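Local coordinates for protein beta-Ala-His dipeptidase (Homo sapiens, PDB 3DLJ) that hydrolyses Xaa-His dipeptides, above all carnosine and anserine, as a secreted M20-family metallopeptidase that binds two zinc ions per subunit, at residues 256-261 and 325-330; 153-158 and 167-172; 71-76 and 185-190. All blocks are in the same frame, centred on the assembly; numbering follows the deposited sequence.

Contact 1: residues 256-261 and 325-330; sequences ALLGSL and LSIHGI
In this helix-on-sheet packing, the C-terminal part of helix 250-258 and the turn after it lay L258 and L261 against L325, I327 and I330 of strand 324-331. L258 sets CD1 4.0 Å from both CG1 and CD1 of I330, the two side chains crossing at a slant, while its other apolar neighbour, I327 CG2, stands 4.2 Å from the same CD1. The end of I327, CD1, turns instead to the backbone and lies 3.7 Å from L258 O. L261 closes the type I turn that follows the helix and offers its CB to L325 CD1 at 3.8 Å. L325 reaches that atom because its CG swings away from its own backbone N (chi1 -172°). Just before the turn, L257 O accepts from both S260 OG (2.7 Å) and S260 N; S260 OG is also hydrogen-bonded to H371 NE2 on helix 361-377. H328 and G329 form a classic beta bulge opposite K350, a shift of phase consistent with both I327 and the end of I330 reaching the helix. F351 on the neighbouring strand touches L258, L261 and I327. A helix laid over one face of a mixed sheet is consistent with the lid, or dimerisation, domain of M20 peptidases.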
ATOM      1  N   ALA A 256     -14.579  11.639  23.833  1.00 31.82           N
ATOM      2  CA  ALA A 256     -15.584  10.688  24.275  1.00 32.35           C
ATOM      3  C   ALA A 256     -16.098   9.832  23.099  1.00 32.88           C
ATOM      4  O   ALA A 256     -16.327   8.640  23.255  1.00 33.40           O
ATOM      5  CB  ALA A 256     -16.732  11.406  24.966  1.00 31.42           C
ATOM      6  N   LEU A 257     -16.294  10.445  21.932  1.00 33.30           N
ATOM      7  CA  LEU A 257     -16.658   9.701  20.719  1.00 32.61           C
ATOM      8  C   LEU A 257     -15.608   8.688  20.311  1.00 32.50           C
ATOM      9  O   LEU A 257     -15.920   7.530  20.096  1.00 33.07           O
ATOM     10  CB  LEU A 257     -16.935  10.661  19.553  1.00 32.71           C
ATOM     11  CG  LEU A 257     -18.226  11.464  19.741  1.00 31.50           C
ATOM     12  CD1 LEU A 257     -18.255  12.621  18.781  1.00 28.29           C
ATOM     13  CD2 LEU A 257     -19.451  10.558  19.569  1.00 32.64           C
ATOM     14  N   LEU A 258     -14.367   9.130  20.203  1.00 33.23           N
ATOM     15  CA  LEU A 258     -13.244   8.247  19.877  1.00 34.07           C
ATOM     16  C   LEU A 258     -13.007   7.151  20.919  1.00 34.73           C
ATOM     17  O   LEU A 258     -12.648   6.025  20.566  1.00 36.01           O
ATOM     18  CB  LEU A 258     -11.965   9.080  19.700  1.00 33.64           C
ATOM     19  CG  LEU A 258     -11.931  10.106  18.557  1.00 34.21           C
ATOM     20  CD1 LEU A 258     -10.587  10.869  18.558  1.00 31.45           C
ATOM     21  CD2 LEU A 258     -12.210   9.451  17.191  1.00 32.18           C
ATOM     22  N   GLY A 259     -13.201   7.484  22.196  1.00 34.32           N
ATOM     23  CA  GLY A 259     -13.038   6.535  23.278  1.00 34.58           C
ATOM     24  C   GLY A 259     -14.124   5.484  23.405  1.00 34.97           C
ATOM     25  O   GLY A 259     -13.991   4.558  24.191  1.00 35.96           O
ATOM     26  N   SER A 260     -15.192   5.624  22.630  1.00 34.86           N
ATOM     27  CA  SER A 260     -16.339   4.719  22.664  1.00 34.58           C
ATOM     28  C   SER A 260     -16.254   3.572  21.629  1.00 34.11           C
ATOM     29  O   SER A 260     -17.154   2.751  21.542  1.00 33.06           O
ATOM     30  CB  SER A 260     -17.614   5.538  22.400  1.00 34.16           C
ATOM     31  OG  SER A 260     -17.762   5.775  20.993  1.00 35.51           O
ATOM     32  N   LEU A 261     -15.169   3.537  20.854  1.00 34.01           N
ATOM     33  CA  LEU A 261     -15.064   2.705  19.648  1.00 33.73           C
ATOM     34  C   LEU A 261     -14.454   1.319  19.843  1.00 34.57           C
ATOM     35  O   LEU A 261     -14.864   0.375  19.182  1.00 34.46           O
ATOM     36  CB  LEU A 261     -14.281   3.451  18.550  1.00 33.02           C
ATOM     37  CG  LEU A 261     -14.955   4.675  17.900  1.00 30.73           C
ATOM     38  CD1 LEU A 261     -13.920   5.516  17.160  1.00 28.70           C
ATOM     39  CD2 LEU A 261     -16.152   4.335  16.996  1.00 30.07           C
ATOM     40  N   LEU A 325      -9.781  -1.885  14.378  1.00 29.11           N
ATOM     41  CA  LEU A 325     -10.073  -0.462  14.426  1.00 28.75           C
ATOM     42  C   LEU A 325      -8.853   0.320  14.921  1.00 29.34           C
ATOM     43  O   LEU A 325      -8.289  -0.015  15.967  1.00 29.47           O
ATOM     44  CB  LEU A 325     -11.322  -0.189  15.277  1.00 27.91           C
ATOM     45  CG  LEU A 325     -11.872   1.253  15.276  1.00 27.69           C
ATOM     46  CD1 LEU A 325     -13.309   1.228  15.680  1.00 24.77           C
ATOM     47  CD2 LEU A 325     -11.071   2.227  16.183  1.00 26.12           C
ATOM     48  N   SER A 326      -8.443   1.335  14.153  1.00 29.25           N
ATOM     49  CA  SER A 326      -7.319   2.199  14.513  1.00 30.54           C
ATOM     50  C   SER A 326      -7.698   3.672  14.510  1.00 30.72           C
ATOM     51  O   SER A 326      -8.286   4.160  13.552  1.00 31.06           O
ATOM     52  CB  SER A 326      -6.147   1.989  13.544  1.00 30.50           C
ATOM     53  OG  SER A 326      -5.675   0.673  13.637  1.00 30.06           O
ATOM     54  N   ILE A 327      -7.346   4.375  15.582  1.00 31.43           N
ATOM     55  CA  ILE A 327      -7.542   5.810  15.645  1.00 30.66           C
ATOM     56  C   ILE A 327      -6.242   6.445  15.192  1.00 30.41           C
ATOM     57  O   ILE A 327      -5.177   6.150  15.733  1.00 31.04           O
ATOM     58  CB  ILE A 327      -7.963   6.299  17.070  1.00 31.43           C
ATOM     59  CG1 ILE A 327      -9.289   5.660  17.499  1.00 29.97           C
ATOM     60  CG2 ILE A 327      -8.063   7.829  17.118  1.00 29.91           C
ATOM     61  CD1 ILE A 327      -9.344   5.397  19.017  1.00 32.30           C
ATOM     62  N   HIS A 328      -6.349   7.284  14.169  1.00 30.20           N
ATOM     63  CA  HIS A 328      -5.208   7.861  13.480  1.00 29.69           C
ATOM     64  C   HIS A 328      -4.795   9.208  14.057  1.00 29.02           C
ATOM     65  O   HIS A 328      -3.621   9.496  14.153  1.00 30.03           O
ATOM     66  CB  HIS A 328      -5.517   7.996  11.963  1.00 29.45           C
ATOM     67  CG  HIS A 328      -5.982   6.713  11.326  1.00 30.11           C
ATOM     68  ND1 HIS A 328      -5.278   5.531  11.427  1.00 31.91           N
ATOM     69  CD2 HIS A 328      -7.097   6.421  10.619  1.00 28.39           C
ATOM     70  CE1 HIS A 328      -5.926   4.576  10.783  1.00 29.35           C
ATOM     71  NE2 HIS A 328      -7.032   5.092  10.285  1.00 26.64           N
ATOM     72  N   GLY A 329      -5.758  10.047  14.411  1.00 28.72           N
ATOM     73  CA  GLY A 329      -5.444  11.381  14.847  1.00 28.29           C
ATOM     74  C   GLY A 329      -6.634  12.292  14.935  1.00 28.83           C
ATOM     75  O   GLY A 329      -7.773  11.883  14.716  1.00 29.06           O
ATOM     76  N   ILE A 330      -6.346  13.547  15.268  1.00 29.44           N
ATOM     77  CA  ILE A 330      -7.323  14.605  15.347  1.00 28.82           C
ATOM     78  C   ILE A 330      -6.803  15.786  14.524  1.00 29.50           C
ATOM     79  O   ILE A 330      -5.632  16.165  14.651  1.00 29.10           O
ATOM     80  CB  ILE A 330      -7.541  15.036  16.821  1.00 29.23           C
ATOM     81  CG1 ILE A 330      -8.089  13.855  17.645  1.00 29.18           C
ATOM     82  CG2 ILE A 330      -8.439  16.294  16.896  1.00 27.38           C
ATOM     83  CD1 ILE A 330      -8.279  14.094  19.154  1.00 28.84           C
TER

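Contact 2: residues 153-158 and 167-172; sequences NAVSAF and VNIKFI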
ATOM      1  N   ASN A 153      14.588  -3.335 -13.853  1.00 29.54           N
ATOM      2  CA  ASN A 153      15.971  -3.793 -13.917  1.00 28.75           C
ATOM      3  C   ASN A 153      16.062  -5.237 -14.431  1.00 28.92           C
ATOM      4  O   ASN A 153      16.907  -5.516 -15.254  1.00 28.71           O
ATOM      5  CB  ASN A 153      16.687  -3.623 -12.562  1.00 28.88           C
ATOM      6  CG  ASN A 153      16.885  -2.141 -12.165  1.00 29.40           C
ATOM      7  OD1 ASN A 153      16.852  -1.269 -12.996  1.00 31.15           O
ATOM      8  ND2 ASN A 153      17.099  -1.882 -10.886  1.00 27.77           N
ATOM      9  N   ALA A 154      15.192  -6.142 -13.951  1.00 29.02           N
ATOM     10  CA  ALA A 154      15.066  -7.493 -14.527  1.00 29.47           C
ATOM     11  C   ALA A 154      14.926  -7.494 -16.068  1.00 29.36           C
ATOM     12  O   ALA A 154      15.642  -8.230 -16.767  1.00 29.42           O
ATOM     13  CB  ALA A 154      13.906  -8.281 -13.868  1.00 29.15           C
ATOM     14  N   VAL A 155      13.988  -6.704 -16.581  1.00 29.20           N
ATOM     15  CA  VAL A 155      13.796  -6.550 -18.028  1.00 29.73           C
ATOM     16  C   VAL A 155      15.068  -6.056 -18.704  1.00 30.16           C
ATOM     17  O   VAL A 155      15.446  -6.554 -19.760  1.00 31.08           O
ATOM     18  CB  VAL A 155      12.633  -5.574 -18.375  1.00 29.75           C
ATOM     19  CG1 VAL A 155      12.622  -5.285 -19.873  1.00 30.80           C
ATOM     20  CG2 VAL A 155      11.300  -6.148 -17.962  1.00 28.62           C
ATOM     21  N   SER A 156      15.728  -5.086 -18.081  1.00 30.43           N
ATOM     22  CA  SER A 156      16.941  -4.480 -18.619  1.00 30.45           C
ATOM     23  C   SER A 156      18.134  -5.457 -18.669  1.00 30.54           C
ATOM     24  O   SER A 156      19.058  -5.246 -19.448  1.00 30.74           O
ATOM     25  CB  SER A 156      17.289  -3.213 -17.836  1.00 30.42           C
ATOM     26  OG  SER A 156      18.071  -3.539 -16.694  1.00 32.52           O
ATOM     27  N   ALA A 157      18.100  -6.530 -17.872  1.00 30.48           N
ATOM     28  CA  ALA A 157      19.106  -7.591 -17.949  1.00 30.71           C
ATOM     29  C   ALA A 157      18.982  -8.462 -19.209  1.00 30.95           C
ATOM     30  O   ALA A 157      19.985  -8.719 -19.860  1.00 31.60           O
ATOM     31  CB  ALA A 157      19.087  -8.451 -16.696  1.00 30.78           C
ATOM     32  N   PHE A 158      17.766  -8.918 -19.542  1.00 30.92           N
ATOM     33  CA  PHE A 158      17.483  -9.628 -20.805  1.00 30.40           C
ATOM     34  C   PHE A 158      17.791  -8.732 -22.017  1.00 30.70           C
ATOM     35  O   PHE A 158      18.320  -9.187 -23.019  1.00 30.93           O
ATOM     36  CB  PHE A 158      16.008 -10.069 -20.889  1.00 29.48           C
ATOM     37  CG  PHE A 158      15.630 -11.207 -19.972  1.00 29.29           C
ATOM     38  CD1 PHE A 158      15.315 -10.976 -18.643  1.00 29.46           C
ATOM     39  CD2 PHE A 158      15.537 -12.513 -20.459  1.00 28.74           C
ATOM     40  CE1 PHE A 158      14.952 -12.023 -17.800  1.00 27.57           C
ATOM     41  CE2 PHE A 158      15.179 -13.556 -19.615  1.00 29.38           C
ATOM     42  CZ  PHE A 158      14.877 -13.294 -18.275  1.00 28.51           C
ATOM     43  N   VAL A 167       8.068 -13.606 -22.287  1.00 33.63           N
ATOM     44  CA  VAL A 167       6.714 -13.086 -22.453  1.00 32.98           C
ATOM     45  C   VAL A 167       6.777 -11.646 -22.966  1.00 32.80           C
ATOM     46  O   VAL A 167       7.797 -10.971 -22.771  1.00 32.95           O
ATOM     47  CB  VAL A 167       5.919 -13.131 -21.119  1.00 32.98           C
ATOM     48  CG1 VAL A 167       5.588 -14.566 -20.731  1.00 32.68           C
ATOM     49  CG2 VAL A 167       6.685 -12.426 -19.981  1.00 32.38           C
ATOM     50  N   ASN A 168       5.715 -11.190 -23.641  1.00 32.25           N
ATOM     51  CA  ASN A 168       5.515  -9.765 -23.860  1.00 31.62           C
ATOM     52  C   ASN A 168       5.255  -9.123 -22.491  1.00 31.84           C
ATOM     53  O   ASN A 168       4.728  -9.762 -21.576  1.00 31.71           O
ATOM     54  CB  ASN A 168       4.345  -9.479 -24.818  1.00 31.57           C
ATOM     55  CG  ASN A 168       4.508 -10.134 -26.196  1.00 32.11           C
ATOM     56  OD1 ASN A 168       5.507  -9.946 -26.899  1.00 30.23           O
ATOM     57  ND2 ASN A 168       3.494 -10.887 -26.594  1.00 32.44           N
ATOM     58  N   ILE A 169       5.655  -7.870 -22.330  1.00 31.74           N
ATOM     59  CA  ILE A 169       5.470  -7.190 -21.061  1.00 31.61           C
ATOM     60  C   ILE A 169       4.806  -5.854 -21.273  1.00 31.28           C
ATOM     61  O   ILE A 169       5.232  -5.039 -22.097  1.00 30.42           O
ATOM     62  CB  ILE A 169       6.807  -7.014 -20.293  1.00 31.82           C
ATOM     63  CG1 ILE A 169       7.391  -8.398 -19.956  1.00 31.80           C
ATOM     64  CG2 ILE A 169       6.599  -6.174 -19.014  1.00 31.19           C
ATOM     65  CD1 ILE A 169       8.705  -8.351 -19.187  1.00 32.93           C
ATOM     66  N   LYS A 170       3.732  -5.664 -20.524  1.00 31.61           N
ATOM     67  CA  LYS A 170       3.055  -4.403 -20.455  1.00 31.97           C
ATOM     68  C   LYS A 170       3.286  -3.751 -19.084  1.00 32.44           C
ATOM     69  O   LYS A 170       3.459  -4.435 -18.059  1.00 32.03           O
ATOM     70  CB  LYS A 170       1.567  -4.571 -20.806  1.00 32.26           C
ATOM     71  CG  LYS A 170       1.331  -4.819 -22.303  1.00 32.19           C
ATOM     72  CD  LYS A 170      -0.134  -4.747 -22.731  1.00 31.47           C
ATOM     73  CE  LYS A 170      -0.221  -4.517 -24.240  1.00 33.29           C
ATOM     74  NZ  LYS A 170      -1.528  -4.906 -24.896  1.00 31.16           N
ATOM     75  N   PHE A 171       3.337  -2.420 -19.082  1.00 33.22           N
ATOM     76  CA  PHE A 171       3.482  -1.661 -17.836  1.00 33.93           C
ATOM     77  C   PHE A 171       2.353  -0.662 -17.756  1.00 34.27           C
ATOM     78  O   PHE A 171       2.084   0.059 -18.731  1.00 35.21           O
ATOM     79  CB  PHE A 171       4.816  -0.892 -17.783  1.00 33.78           C
ATOM     80  CG  PHE A 171       6.038  -1.688 -18.227  1.00 33.44           C
ATOM     81  CD1 PHE A 171       6.281  -1.941 -19.581  1.00 32.42           C
ATOM     82  CD2 PHE A 171       6.978  -2.108 -17.293  1.00 34.21           C
ATOM     83  CE1 PHE A 171       7.412  -2.623 -19.994  1.00 33.37           C
ATOM     84  CE2 PHE A 171       8.118  -2.795 -17.693  1.00 35.25           C
ATOM     85  CZ  PHE A 171       8.340  -3.065 -19.044  1.00 34.18           C
ATOM     86  N   ILE A 172       1.673  -0.632 -16.616  1.00 34.87           N
ATOM     87  CA  ILE A 172       0.792   0.500 -16.259  1.00 34.90           C
ATOM     88  C   ILE A 172       1.286   1.158 -14.951  1.00 35.18           C
ATOM     89  O   ILE A 172       1.164   0.574 -13.872  1.00 34.44           O
ATOM     90  CB  ILE A 172      -0.719   0.104 -16.189  1.00 35.29           C
ATOM     91  CG1 ILE A 172      -1.581   1.303 -15.785  1.00 34.70           C
ATOM     92  CG2 ILE A 172      -0.970  -1.110 -15.253  1.00 35.29           C
ATOM     93  CD1 ILE A 172      -3.062   0.998 -15.761  1.00 34.95           C
TER
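From helix 141-160, V155 is the residue that bridges to I169 and F171 on strand 168-174. Along the helix, N153 comes first and gives its carbonyl oxygen to S156 OG at 2.7 Å, the hydroxyl approaching at a C=O...OG angle of 120° and tilted only slightly from the carbonyl plane. V155 then points to the strand, and its chi1 of 171° puts CG2 opposite the carbonyl carbon, out toward the sheet. That methyl meets I169 CD1 tip to tip at 3.6 Å. I169 can reach so far because its chain is fully extended at chi2 (-180°). The same CG2 approaches the F171 ring from its edge, near the ring plane, at 4.4 Å from CZ. I169 CG2 lies 3.6 Å above one face of that ring, displaced toward the rim, so one valine methyl and one isoleucine branch meet the phenyl from different directions; W151 meets the F171 ring with its plane nearly perpendicular. F478 of helix 464-482 touches both V155 and I169. Farther along, A157 and F158 turn to helix 13-22. Strands 104-110 and 168-174 run parallel as neighbours, with helix 141-160 between them in the chain: a beta-alpha-beta crossover of the zinc-binding domain, whose strand 104-110 ends at the zinc ligand H110 and whose helix carries D143 near its start.

Contact 3: residues 71-76 and 185-190; sequences ASVDMG and EELVEK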
ATOM      1  N   ALA A  71       3.258   5.257 -23.850  1.00 39.09           N
ATOM      2  CA  ALA A  71       2.314   6.376 -23.893  1.00 40.29           C
ATOM      3  C   ALA A  71       2.149   6.976 -22.495  1.00 40.82           C
ATOM      4  O   ALA A  71       1.857   6.246 -21.545  1.00 40.86           O
ATOM      5  CB  ALA A  71       0.960   5.938 -24.453  1.00 40.42           C
ATOM      6  N   SER A  72       2.361   8.289 -22.374  1.00 41.18           N
ATOM      7  CA  SER A  72       2.064   9.003 -21.140  1.00 42.19           C
ATOM      8  C   SER A  72       0.729   9.699 -21.362  1.00 42.55           C
ATOM      9  O   SER A  72       0.645  10.688 -22.100  1.00 42.86           O
ATOM     10  CB  SER A  72       3.158  10.021 -20.800  1.00 42.53           C
ATOM     11  OG  SER A  72       4.459   9.465 -20.983  1.00 45.01           O
ATOM     12  N   VAL A  73      -0.308   9.151 -20.734  1.00 42.58           N
ATOM     13  CA  VAL A  73      -1.698   9.562 -20.925  1.00 42.72           C
ATOM     14  C   VAL A  73      -2.049  10.789 -20.076  1.00 43.08           C
ATOM     15  O   VAL A  73      -1.939  10.757 -18.844  1.00 42.52           O
ATOM     16  CB  VAL A  73      -2.659   8.404 -20.522  1.00 42.85           C
ATOM     17  CG1 VAL A  73      -4.123   8.815 -20.683  1.00 42.07           C
ATOM     18  CG2 VAL A  73      -2.337   7.133 -21.306  1.00 42.49           C
ATOM     19  N   ASP A  74      -2.492  11.858 -20.736  1.00 43.83           N
ATOM     20  CA  ASP A  74      -2.928  13.065 -20.047  1.00 44.54           C
ATOM     21  C   ASP A  74      -4.168  12.752 -19.189  1.00 45.12           C
ATOM     22  O   ASP A  74      -5.161  12.207 -19.686  1.00 45.50           O
ATOM     23  CB  ASP A  74      -3.193  14.191 -21.062  1.00 44.97           C
ATOM     24  N   MET A  75      -4.095  13.062 -17.898  1.00 45.00           N
ATOM     25  CA  MET A  75      -5.152  12.683 -16.960  1.00 45.55           C
ATOM     26  C   MET A  75      -6.098  13.832 -16.545  1.00 45.99           C
ATOM     27  O   MET A  75      -7.131  13.589 -15.907  1.00 45.41           O
ATOM     28  CB  MET A  75      -4.551  12.020 -15.710  1.00 45.45           C
ATOM     29  CG  MET A  75      -3.673  10.795 -15.988  1.00 44.69           C
ATOM     30  SD  MET A  75      -4.550   9.486 -16.857  1.00 41.81           S
ATOM     31  CE  MET A  75      -5.471   8.724 -15.515  1.00 40.55           C
ATOM     32  N   GLY A  76      -5.742  15.068 -16.903  1.00 46.62           N
ATOM     33  CA  GLY A  76      -6.560  16.241 -16.578  1.00 47.29           C
ATOM     34  C   GLY A  76      -6.478  16.660 -15.113  1.00 47.89           C
ATOM     35  O   GLY A  76      -5.631  16.159 -14.387  1.00 47.59           O
ATOM     36  N   GLU A 185      -9.340   4.579 -12.516  1.00 45.29           N
ATOM     37  CA  GLU A 185     -10.470   3.678 -12.818  1.00 46.19           C
ATOM     38  C   GLU A 185     -11.180   3.960 -14.160  1.00 45.41           C
ATOM     39  O   GLU A 185     -11.491   3.030 -14.901  1.00 45.63           O
ATOM     40  CB  GLU A 185     -11.459   3.668 -11.648  1.00 45.89           C
ATOM     41  CG  GLU A 185     -12.519   2.579 -11.707  1.00 47.97           C
ATOM     42  CD  GLU A 185     -13.501   2.661 -10.535  1.00 48.50           C
ATOM     43  OE1 GLU A 185     -13.045   2.663  -9.363  1.00 51.93           O
ATOM     44  OE2 GLU A 185     -14.726   2.728 -10.780  1.00 51.38           O
ATOM     45  N   GLU A 186     -11.413   5.234 -14.473  1.00 45.30           N
ATOM     46  CA  GLU A 186     -11.984   5.633 -15.766  1.00 44.93           C
ATOM     47  C   GLU A 186     -11.070   5.335 -16.960  1.00 44.54           C
ATOM     48  O   GLU A 186     -11.552   4.966 -18.041  1.00 44.38           O
ATOM     49  CB  GLU A 186     -12.381   7.120 -15.767  1.00 45.60           C
ATOM     50  N   LEU A 187      -9.760   5.501 -16.769  1.00 44.12           N
ATOM     51  CA  LEU A 187      -8.792   5.153 -17.805  1.00 43.34           C
ATOM     52  C   LEU A 187      -8.743   3.650 -18.003  1.00 43.13           C
ATOM     53  O   LEU A 187      -8.695   3.177 -19.141  1.00 42.22           O
ATOM     54  CB  LEU A 187      -7.382   5.685 -17.483  1.00 43.74           C
ATOM     55  CG  LEU A 187      -6.273   5.351 -18.506  1.00 43.46           C
ATOM     56  CD1 LEU A 187      -6.526   6.040 -19.868  1.00 43.70           C
ATOM     57  CD2 LEU A 187      -4.889   5.685 -17.972  1.00 43.04           C
ATOM     58  N   VAL A 188      -8.742   2.911 -16.890  1.00 43.10           N
ATOM     59  CA  VAL A 188      -8.741   1.444 -16.923  1.00 43.23           C
ATOM     60  C   VAL A 188      -9.972   0.953 -17.674  1.00 43.48           C
ATOM     61  O   VAL A 188      -9.852   0.191 -18.638  1.00 43.43           O
ATOM     62  CB  VAL A 188      -8.674   0.827 -15.492  1.00 43.16           C
ATOM     63  CG1 VAL A 188      -9.129  -0.621 -15.500  1.00 42.80           C
ATOM     64  CG2 VAL A 188      -7.251   0.930 -14.944  1.00 42.56           C
ATOM     65  N   GLU A 189     -11.144   1.413 -17.227  1.00 44.10           N
ATOM     66  CA  GLU A 189     -12.430   1.171 -17.884  1.00 44.70           C
ATOM     67  C   GLU A 189     -12.379   1.449 -19.391  1.00 44.32           C
ATOM     68  O   GLU A 189     -12.716   0.574 -20.193  1.00 44.43           O
ATOM     69  CB  GLU A 189     -13.521   2.006 -17.191  1.00 45.23           C
ATOM     70  CG  GLU A 189     -14.883   1.997 -17.876  1.00 47.60           C
ATOM     71  CD  GLU A 189     -15.581   0.644 -17.797  1.00 50.43           C
ATOM     72  OE1 GLU A 189     -15.690   0.072 -16.681  1.00 51.21           O
ATOM     73  OE2 GLU A 189     -16.024   0.164 -18.868  1.00 51.60           O
ATOM     74  N   LYS A 190     -11.930   2.651 -19.772  1.00 44.17           N
ATOM     75  CA  LYS A 190     -11.704   3.009 -21.190  1.00 44.17           C
ATOM     76  C   LYS A 190     -10.790   2.035 -21.938  1.00 43.93           C
ATOM     77  O   LYS A 190     -10.982   1.811 -23.148  1.00 43.89           O
ATOM     78  CB  LYS A 190     -11.183   4.457 -21.321  1.00 44.02           C
ATOM     79  CG  LYS A 190     -10.352   4.746 -22.570  1.00 44.86           C
ATOM     80  CD  LYS A 190     -10.318   6.231 -22.923  1.00 45.01           C
TER
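Two bends in succession, at chi2 (-59°) and chi3 (-79°), curl the M75 side chain back so that its sulfur and methyl come to L187, whose own CG is held opposite its backbone N (chi1 179°). Although the CB of M75 does not point at the helix, SD and CE both end up 4.0 Å from L187 CD2, and CE is 4.1 Å from L187 CB. The two side chains cross at about a right angle, the thioether lying across the leucine branch. On the other branch, L187 CD1 meets V73 CG1 tip to tip at 3.8 Å. A single leucine is thus split between two partners, CD1 for V73 at the end of the strand and CD2 for M75, two residues beyond it. Strand 69-73 is an outermost strand of the mixed sheet of the zinc-binding domain in this M20 peptidase, and helix 184-191 packs on the sheet here, after strand 168-174 and the zinc ligand E178. V91, on the adjacent strand 91-96, touches both M75 and L187. M75 also leans on I88 and A183, and its side chain lies about 11 Å from that of D112, an active-site residue by similarity. The next residue round the helix, V188, packs on I438 of helix 430-438.

Contacts 2 and 3 belong to one sheet and use helices on its two faces: helix 141-160 meets I169 and F171, whereas helix 184-191 lies where the next residue, I172, points, and I172 CD1 comes 4.3 Å from V188 CG2. Contact 2 is wholly buried and includes an aromatic ring; contact 3, at the sheet's edge strand, is partly buried and uses a bent thioether. Contact 1 stands apart, its centre 45 Å from that of contact 2 and 37 Å from that of contact 3, on a different sheet away from the zinc site. It is partly buried too, with aliphatic branches and a backbone oxygen. None has a hydrogen bond across it.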